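Phosphate ABC transporter, periplasmic phosphate-binding protein (Borrelia burgdorferi, PDB 4N13) binds inorganic phosphate with micromolar affinity as the solute-binding component of the PstSACB ABC transporter, which imports phosphate into the cell. Local coordinates at residues A[91-102]-A[199-209]; A[126-134]-A[160-170]. One frame throughout, in Å; residues are numbered along the deposited sequence.

In the fold
Both contacts belong to one mixed sheet, with centres 16 Å apart and nearest atoms about 6 Å apart, so they do not touch. Along the chain the order is 91-102, 126-134, 160-170, 199-209: both segments of contact 2 fall between those of contact 1. Strand 183-188 connects them, pairing antiparallel with strand 80-93 of contact 1 and parallel with strand 129-133 of contact 2. Helix 170-179 packs against both, meeting Ile92 and Leu200 in contact 1 and Ile131, Arg133 and Val167 in contact 2. Contact 2 reaches the probable phosphate site around Ser137 and Ser139; in contact 1 the Phe91 side chain lies about 9 Å from that of Ser139.

Contact 1: A[91-102]-A[199-209]; sequences FITSPEIKITNI and GLNILSVNSTY
The strand at 201-205 pairs antiparallel with the end of strand 80-93, where Thr93 and Asn201 exchange N-H...O bonds and Leu203 N gives a nearly straight bond (169°) to Phe91 O, and then runs parallel to strand 101-102, with Ser204 N bonded to Thr100 O. The CA-CB bond of Leu203, at the change of partner, points toward 91-102. Its CD1 lies 3.8 Å from Thr93 CG2, the two side chains crossing at about a right angle, and also meets Ile102 CG2; a leucine suits this buried place because one methyl packs on both neighbours. On the face of Ile92 and Ile202, Ile92 CG2 packs on Ile202 CG1, and Ile92 CD1 meets Leu200 CD1 at 3.8 Å. Asn101 holds the turn beyond: a chi1 of -179° swings CG away from the backbone N and toward 204-207, where OD1 accepts from Ser204 OG and Ser207 N, both at 2.8 Å. A water bonded to Thr100 O, Asn201 ND2, Ile202 O and Tyr209 OH bridges the segments. Asn101 thus ties strand 101-102 to the type I' turn of Val205-Thr208. Strand 201-205 is shared between an antiparallel and a parallel neighbour, within the mixed sheet of this periplasmic binding-protein fold.

Contact 2: A[126-134]-A[160-170]; sequences AKINFINRD and FRQDGIVVKSN. With SO4 (sulfate ion), chain C; EDO (1,2-ethanediol), chain F; SO4 (sulfate ion), chain B.
A beta-alpha-beta unit, strand 129-133, helix 138-151 and strand 165-167, brings its two parallel strands together here, their axes 4.5 Å apart. Ile165 bonds through N to Phe130 O and through O to Asn132 N, and Val167 N reaches Asn132 O. Ile131 CG2 packs on Val167 CG2, beta-branched residues suited to a sheet. At one end the extended Arg161 sends NH1 to Ile128 O (2.8 Å), while NE and NH2 grip Asp163 side-on. Phe160 sets CD1 at the edge of the Phe130 ring, 3.8 Å from Phe130 CZ, and Asn132 ND2 lies over one Phe160 face, 3.4 Å from Phe160 CG; Tyr186 takes Asn132 OD1, and ethanediol takes ND2. At the other end Arg133, bent at chi2 (-64°) and chi3 (-50°), places NE 3.2 Å from Val167 O. Its NH2 forms a salt bridge with Asp134 OD1 at 3.1 Å, and NH1 and NH2 bind one sulfate; Lys168 N and Ser169 OG hold a second. Val167 O, Asp134 OD1 and the sulfate oxygens limit rotation of the guanidinium, whose charge Asp134 would partly offset. Arg133's sulfate, probably from the crystallisation liquor, may occupy the place of phosphate, since Ser137 and Ser139, probable phosphate ligands, lie beside Arg133.

Contact 1: A[91-102]-A[199-209]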
# COMPACT_ATOMS: atom_id res chain seq x y z
N PHE A 91 0.13 -7.87 -9.15
CA PHE A 91 -0.87 -8.47 -10.00
C PHE A 91 -0.43 -9.86 -10.45
O PHE A 91 0.70 -10.04 -10.93
CB PHE A 91 -1.16 -7.56 -11.18
CG PHE A 91 -2.03 -6.40 -10.78
CD1 PHE A 91 -3.40 -6.47 -10.94
CD2 PHE A 91 -1.51 -5.29 -10.15
CE1 PHE A 91 -4.24 -5.44 -10.53
CE2 PHE A 91 -2.35 -4.24 -9.73
CZ PHE A 91 -3.70 -4.34 -9.94
N ILE A 92 -1.31 -10.82 -10.27
CA ILE A 92 -1.04 -12.21 -10.61
C ILE A 92 -2.03 -12.67 -11.67
O ILE A 92 -3.18 -12.21 -11.73
CB ILE A 92 -1.10 -13.15 -9.39
CG1 ILE A 92 -2.40 -13.01 -8.62
CG2 ILE A 92 0.09 -12.85 -8.47
CD1 ILE A 92 -2.62 -14.12 -7.62
N THR A 93 -1.56 -13.58 -12.53
CA THR A 93 -2.41 -14.12 -13.57
C THR A 93 -2.30 -15.62 -13.60
O THR A 93 -1.34 -16.23 -13.11
CB THR A 93 -2.07 -13.58 -14.98
OG1 THR A 93 -0.84 -14.13 -15.44
CG2 THR A 93 -1.99 -12.07 -15.00
N SER A 94 -3.28 -16.23 -14.24
CA SER A 94 -3.15 -17.65 -14.55
C SER A 94 -2.00 -17.88 -15.54
O SER A 94 -1.61 -16.98 -16.27
CB SER A 94 -4.47 -18.20 -15.04
OG SER A 94 -4.97 -17.42 -16.07
N PRO A 95 -1.40 -19.07 -15.51
CA PRO A 95 -0.12 -19.21 -16.21
C PRO A 95 -0.19 -19.42 -17.72
O PRO A 95 0.85 -19.47 -18.36
CB PRO A 95 0.52 -20.43 -15.53
CG PRO A 95 -0.63 -21.21 -14.98
CD PRO A 95 -1.68 -20.21 -14.61
N GLU A 96 -1.39 -19.55 -18.26
CA GLU A 96 -1.54 -19.81 -19.69
C GLU A 96 -1.62 -18.51 -20.49
O GLU A 96 -1.44 -18.53 -21.70
CB GLU A 96 -2.74 -20.72 -19.97
CG GLU A 96 -4.08 -20.03 -20.17
CD GLU A 96 -4.70 -19.52 -18.88
OE1 GLU A 96 -5.88 -19.86 -18.61
OE2 GLU A 96 -4.04 -18.75 -18.16
N ILE A 97 -1.84 -17.38 -19.81
CA ILE A 97 -1.69 -16.10 -20.49
C ILE A 97 -0.19 -15.80 -20.53
O ILE A 97 0.48 -15.79 -19.50
CB ILE A 97 -2.49 -14.91 -19.84
CG1 ILE A 97 -1.58 -14.00 -19.01
CG2 ILE A 97 -3.68 -15.42 -19.02
CD1 ILE A 97 -2.28 -12.76 -18.48
N LYS A 98 0.32 -15.58 -21.74
CA LYS A 98 1.76 -15.46 -21.93
C LYS A 98 2.26 -14.04 -21.68
O LYS A 98 3.47 -13.80 -21.66
CB LYS A 98 2.15 -15.91 -23.33
CG LYS A 98 1.22 -15.42 -24.43
CD LYS A 98 1.80 -15.69 -25.81
CE LYS A 98 2.17 -17.16 -26.00
NZ LYS A 98 2.79 -17.42 -27.33
N ILE A 99 1.34 -13.10 -21.48
CA ILE A 99 1.74 -11.72 -21.23
C ILE A 99 2.49 -11.67 -19.90
O ILE A 99 2.09 -12.31 -18.92
CB ILE A 99 0.55 -10.74 -21.21
CG1 ILE A 99 -0.29 -10.95 -19.96
CG2 ILE A 99 -0.30 -10.86 -22.48
CD1 ILE A 99 -0.08 -9.87 -18.94
N THR A 100 3.59 -10.93 -19.88
CA THR A 100 4.44 -10.83 -18.70
C THR A 100 4.50 -9.42 -18.11
O THR A 100 4.90 -9.26 -16.96
CB THR A 100 5.88 -11.28 -19.01
OG1 THR A 100 6.47 -10.39 -19.96
CG2 THR A 100 5.88 -12.67 -19.61
N ASN A 101 4.08 -8.44 -18.90
CA ASN A 101 4.19 -7.04 -18.56
C ASN A 101 2.95 -6.27 -18.96
O ASN A 101 2.29 -6.63 -19.93
CB ASN A 101 5.37 -6.43 -19.33
CG ASN A 101 5.56 -4.95 -19.02
OD1 ASN A 101 5.84 -4.57 -17.88
ND2 ASN A 101 5.37 -4.10 -20.02
N ILE A 102 2.64 -5.21 -18.22
CA ILE A 102 1.52 -4.37 -18.55
C ILE A 102 1.83 -2.96 -18.09
O ILE A 102 2.51 -2.76 -17.09
CB ILE A 102 0.21 -4.90 -17.92
CG1 ILE A 102 -1.01 -4.22 -18.54
CG2 ILE A 102 0.24 -4.79 -16.40
CD1 ILE A 102 -2.25 -4.98 -18.37
N GLY A 199 2.17 -21.72 -8.63
CA GLY A 199 2.40 -21.78 -10.06
C GLY A 199 1.79 -20.65 -10.86
O GLY A 199 1.62 -20.76 -12.07
N LEU A 200 1.53 -19.52 -10.21
CA LEU A 200 0.95 -18.37 -10.90
C LEU A 200 2.05 -17.46 -11.40
O LEU A 200 3.22 -17.73 -11.17
CB LEU A 200 -0.02 -17.63 -9.99
CG LEU A 200 -1.09 -18.55 -9.40
CD1 LEU A 200 -2.00 -17.75 -8.46
CD2 LEU A 200 -1.91 -19.28 -10.48
N ASN A 201 1.68 -16.44 -12.17
CA ASN A 201 2.65 -15.49 -12.70
C ASN A 201 2.41 -14.09 -12.16
O ASN A 201 1.31 -13.61 -12.22
CB ASN A 201 2.57 -15.43 -14.23
CG ASN A 201 3.84 -14.81 -14.84
OD1 ASN A 201 4.93 -15.35 -14.70
ND2 ASN A 201 3.71 -13.63 -15.42
N ILE A 202 3.47 -13.45 -11.66
CA ILE A 202 3.41 -12.07 -11.21
C ILE A 202 3.82 -11.17 -12.37
O ILE A 202 4.89 -11.33 -12.95
CB ILE A 202 4.38 -11.83 -10.04
CG1 ILE A 202 4.01 -12.72 -8.85
CG2 ILE A 202 4.37 -10.36 -9.64
CD1 ILE A 202 5.08 -12.86 -7.81
N LEU A 203 2.97 -10.20 -12.70
CA LEU A 203 3.25 -9.28 -13.78
C LEU A 203 4.26 -8.21 -13.38
O LEU A 203 4.24 -7.69 -12.26
CB LEU A 203 1.97 -8.56 -14.22
CG LEU A 203 0.91 -9.42 -14.88
CD1 LEU A 203 -0.34 -8.60 -15.14
CD2 LEU A 203 1.41 -10.09 -16.15
N SER A 204 5.11 -7.83 -14.32
CA SER A 204 5.78 -6.53 -14.20
C SER A 204 4.81 -5.43 -14.62
O SER A 204 3.90 -5.66 -15.44
CB SER A 204 7.07 -6.49 -15.03
OG SER A 204 6.85 -6.68 -16.41
N VAL A 205 4.99 -4.26 -14.02
CA VAL A 205 4.16 -3.10 -14.30
C VAL A 205 5.09 -1.99 -14.78
O VAL A 205 6.08 -1.66 -14.12
CB VAL A 205 3.38 -2.65 -13.04
CG1 VAL A 205 2.55 -1.40 -13.32
CG2 VAL A 205 2.48 -3.77 -12.56
N ASN A 206 4.83 -1.46 -15.97
CA ASN A 206 5.72 -0.47 -16.59
C ASN A 206 7.14 -1.06 -16.65
O ASN A 206 8.12 -0.38 -16.32
CB ASN A 206 5.76 0.86 -15.84
CG ASN A 206 4.41 1.47 -15.63
OD1 ASN A 206 3.48 1.26 -16.39
ND2 ASN A 206 4.33 2.31 -14.62
N SER A 207 7.24 -2.34 -17.03
CA SER A 207 8.52 -3.02 -17.19
C SER A 207 9.30 -3.15 -15.89
O SER A 207 10.50 -3.39 -15.92
CB SER A 207 9.38 -2.35 -18.26
OG SER A 207 8.75 -2.46 -19.52
N THR A 208 8.59 -3.10 -14.78
CA THR A 208 9.21 -3.12 -13.47
C THR A 208 8.61 -4.21 -12.59
O THR A 208 7.41 -4.23 -12.36
CB THR A 208 9.02 -1.77 -12.75
OG1 THR A 208 9.38 -0.69 -13.62
CG2 THR A 208 9.85 -1.70 -11.47
N TYR A 209 9.45 -5.13 -12.11
CA TYR A 209 9.01 -6.09 -11.13
C TYR A 209 9.05 -5.46 -9.75
O TYR A 209 9.93 -4.65 -9.46
CB TYR A 209 9.88 -7.34 -11.16
CG TYR A 209 9.53 -8.22 -12.34
CD1 TYR A 209 8.37 -8.98 -12.35
CD2 TYR A 209 10.34 -8.26 -13.46
CE1 TYR A 209 8.03 -9.76 -13.42
CE2 TYR A 209 10.02 -9.05 -14.54
CZ TYR A 209 8.86 -9.81 -14.51
OH TYR A 209 8.51 -10.61 -15.58
O HOH W 1 2.55 -6.81 -10.18
O HOH W 2 5.78 -11.36 -15.56

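Contact 2: A[126-134]-A[160-170]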
# COMPACT_ATOMS: atom_id res chain seq x y z
N ALA A 126 -8.89 -14.36 -25.74
CA ALA A 126 -9.46 -14.95 -24.54
C ALA A 126 -10.05 -13.86 -23.69
O ALA A 126 -9.39 -12.86 -23.41
CB ALA A 126 -8.39 -15.70 -23.77
N LYS A 127 -11.30 -14.03 -23.30
CA LYS A 127 -11.96 -13.09 -22.41
C LYS A 127 -11.19 -13.05 -21.09
O LYS A 127 -10.68 -14.06 -20.62
CB LYS A 127 -13.40 -13.54 -22.17
CG LYS A 127 -14.22 -12.67 -21.26
CD LYS A 127 -14.80 -11.48 -22.01
CE LYS A 127 -15.69 -10.63 -21.12
NZ LYS A 127 -16.25 -9.48 -21.86
N ILE A 128 -11.06 -11.86 -20.52
CA ILE A 128 -10.37 -11.68 -19.24
C ILE A 128 -11.35 -11.97 -18.11
O ILE A 128 -12.41 -11.35 -18.02
CB ILE A 128 -9.85 -10.24 -19.09
CG1 ILE A 128 -8.87 -9.91 -20.21
CG2 ILE A 128 -9.22 -10.05 -17.72
CD1 ILE A 128 -8.31 -8.50 -20.17
N ASN A 129 -10.96 -12.88 -17.22
CA ASN A 129 -11.67 -13.09 -15.98
C ASN A 129 -10.98 -12.30 -14.87
O ASN A 129 -9.93 -12.69 -14.36
CB ASN A 129 -11.72 -14.58 -15.65
CG ASN A 129 -12.71 -15.31 -16.48
OD1 ASN A 129 -13.86 -14.88 -16.60
ND2 ASN A 129 -12.29 -16.42 -17.08
N PHE A 130 -11.56 -11.16 -14.55
CA PHE A 130 -11.04 -10.27 -13.53
C PHE A 130 -11.53 -10.71 -12.16
O PHE A 130 -12.74 -10.79 -11.92
CB PHE A 130 -11.50 -8.85 -13.83
CG PHE A 130 -11.26 -7.88 -12.72
CD1 PHE A 130 -10.04 -7.84 -12.06
CD2 PHE A 130 -12.25 -6.96 -12.36
CE1 PHE A 130 -9.82 -6.92 -11.03
CE2 PHE A 130 -12.02 -6.03 -11.35
CZ PHE A 130 -10.81 -6.01 -10.69
N ILE A 131 -10.59 -10.97 -11.26
CA ILE A 131 -10.87 -11.36 -9.88
C ILE A 131 -10.62 -10.13 -9.03
O ILE A 131 -9.51 -9.60 -8.99
CB ILE A 131 -9.95 -12.49 -9.44
CG1 ILE A 131 -10.18 -13.72 -10.34
CG2 ILE A 131 -10.18 -12.84 -7.98
CD1 ILE A 131 -9.04 -14.74 -10.29
N ASN A 132 -11.68 -9.62 -8.41
CA ASN A 132 -11.61 -8.42 -7.59
C ASN A 132 -11.73 -8.76 -6.12
O ASN A 132 -12.17 -9.84 -5.75
CB ASN A 132 -12.72 -7.45 -7.99
CG ASN A 132 -12.39 -5.99 -7.68
OD1 ASN A 132 -11.31 -5.67 -7.21
ND2 ASN A 132 -13.35 -5.11 -7.93
N ARG A 133 -11.29 -7.84 -5.28
CA ARG A 133 -11.52 -7.93 -3.85
C ARG A 133 -12.84 -7.27 -3.46
O ARG A 133 -13.40 -6.47 -4.19
CB ARG A 133 -10.36 -7.29 -3.07
CG ARG A 133 -9.10 -8.11 -3.11
CD ARG A 133 -9.25 -9.48 -2.42
NE ARG A 133 -9.81 -9.33 -1.09
CZ ARG A 133 -9.14 -8.96 -0.00
NH1 ARG A 133 -7.84 -8.73 -0.05
NH2 ARG A 133 -9.77 -8.81 1.14
N ASP A 134 -13.32 -7.63 -2.27
CA ASP A 134 -14.51 -7.04 -1.70
C ASP A 134 -14.29 -5.55 -1.41
O ASP A 134 -13.19 -5.13 -1.05
CB ASP A 134 -14.88 -7.80 -0.42
CG ASP A 134 -13.78 -7.76 0.61
OD1 ASP A 134 -12.69 -8.34 0.37
OD2 ASP A 134 -14.02 -7.14 1.67
N PHE A 160 -14.61 0.05 -10.76
CA PHE A 160 -14.23 -1.29 -11.17
C PHE A 160 -15.28 -1.90 -12.11
O PHE A 160 -16.48 -1.67 -11.97
CB PHE A 160 -14.09 -2.20 -9.95
CG PHE A 160 -12.81 -2.02 -9.16
CD1 PHE A 160 -11.61 -2.48 -9.63
CD2 PHE A 160 -12.85 -1.43 -7.91
CE1 PHE A 160 -10.46 -2.35 -8.87
CE2 PHE A 160 -11.71 -1.31 -7.16
CZ PHE A 160 -10.52 -1.78 -7.64
N ARG A 161 -14.79 -2.69 -13.07
CA ARG A 161 -15.61 -3.57 -13.89
C ARG A 161 -16.59 -4.27 -12.96
O ARG A 161 -16.20 -4.85 -11.97
CB ARG A 161 -14.70 -4.58 -14.60
CG ARG A 161 -15.41 -5.56 -15.48
CD ARG A 161 -14.43 -6.47 -16.19
NE ARG A 161 -15.16 -7.58 -16.78
CZ ARG A 161 -14.61 -8.62 -17.39
NH1 ARG A 161 -13.29 -8.70 -17.52
NH2 ARG A 161 -15.38 -9.61 -17.86
N GLN A 162 -17.87 -4.19 -13.28
CA GLN A 162 -18.91 -4.59 -12.34
C GLN A 162 -19.12 -6.09 -12.25
O GLN A 162 -19.62 -6.58 -11.24
CB GLN A 162 -20.22 -3.86 -12.64
CG GLN A 162 -20.18 -2.37 -12.31
CD GLN A 162 -19.87 -2.10 -10.83
OE1 GLN A 162 -20.70 -2.36 -9.95
NE2 GLN A 162 -18.68 -1.57 -10.56
N ASP A 163 -18.72 -6.83 -13.29
CA ASP A 163 -18.84 -8.28 -13.26
C ASP A 163 -17.54 -8.98 -12.88
O ASP A 163 -17.29 -10.10 -13.31
CB ASP A 163 -19.37 -8.82 -14.60
CG ASP A 163 -18.42 -8.55 -15.75
OD1 ASP A 163 -17.77 -7.49 -15.75
OD2 ASP A 163 -18.33 -9.41 -16.67
N GLY A 164 -16.72 -8.36 -12.04
CA GLY A 164 -15.58 -9.05 -11.48
C GLY A 164 -15.99 -10.18 -10.54
O GLY A 164 -17.10 -10.17 -9.99
N ILE A 165 -15.12 -11.17 -10.39
CA ILE A 165 -15.36 -12.32 -9.51
C ILE A 165 -14.81 -11.86 -8.16
O ILE A 165 -13.58 -11.68 -8.00
CB ILE A 165 -14.58 -13.55 -10.00
CG1 ILE A 165 -15.12 -14.06 -11.34
CG2 ILE A 165 -14.58 -14.64 -8.92
CD1 ILE A 165 -14.17 -14.98 -12.07
N VAL A 166 -15.67 -11.67 -7.17
CA VAL A 166 -15.27 -11.00 -5.94
C VAL A 166 -14.88 -12.01 -4.88
O VAL A 166 -15.64 -12.92 -4.58
CB VAL A 166 -16.39 -10.08 -5.41
CG1 VAL A 166 -15.97 -9.41 -4.10
CG2 VAL A 166 -16.79 -9.04 -6.47
N VAL A 167 -13.70 -11.85 -4.28
CA VAL A 167 -13.24 -12.71 -3.20
C VAL A 167 -12.78 -11.87 -2.00
O VAL A 167 -12.52 -10.67 -2.13
CB VAL A 167 -12.14 -13.69 -3.65
CG1 VAL A 167 -12.63 -14.54 -4.81
CG2 VAL A 167 -10.87 -12.94 -4.04
N LYS A 168 -12.66 -12.51 -0.84
CA LYS A 168 -12.58 -11.77 0.42
C LYS A 168 -11.25 -11.86 1.17
O LYS A 168 -11.15 -11.50 2.33
CB LYS A 168 -13.72 -12.21 1.35
CG LYS A 168 -15.09 -11.80 0.81
CD LYS A 168 -16.22 -12.02 1.80
CE LYS A 168 -16.98 -13.28 1.50
NZ LYS A 168 -18.33 -13.29 2.15
N SER A 169 -10.22 -12.32 0.48
CA SER A 169 -8.90 -12.41 1.07
C SER A 169 -7.81 -12.54 0.01
O SER A 169 -8.09 -12.95 -1.13
CB SER A 169 -8.79 -13.62 2.00
OG SER A 169 -8.95 -14.82 1.24
N ASN A 170 -6.58 -12.24 0.39
CA ASN A 170 -5.43 -12.47 -0.47
C ASN A 170 -5.29 -13.93 -0.86
O ASN A 170 -5.06 -14.24 -2.02
CB ASN A 170 -4.14 -11.98 0.20
CG ASN A 170 -4.04 -10.47 0.22
OD1 ASN A 170 -3.80 -9.85 -0.81
ND2 ASN A 170 -4.26 -9.88 1.38
S SO4 C . -12.89 -15.79 0.78
O1 SO4 C . -13.37 -15.24 -0.51
O2 SO4 C . -12.52 -17.17 0.62
O3 SO4 C . -11.70 -15.08 1.26
O4 SO4 C . -13.98 -15.70 1.77
C1 EDO F . -17.17 -4.81 -8.31
O1 EDO F . -16.15 -4.16 -7.54
C2 EDO F . -16.71 -6.17 -8.84
O2 EDO F . -15.53 -6.04 -9.64
S SO4 B . -6.96 -6.79 3.01
O1 SO4 B . -6.28 -7.45 1.89
O2 SO4 B . -6.08 -6.94 4.15
O3 SO4 B . -7.11 -5.39 2.66
O4 SO4 B . -8.22 -7.47 3.19
O HOH W 3 -14.45 -10.74 -14.85
O HOH W 4 -5.94 -8.78 -2.28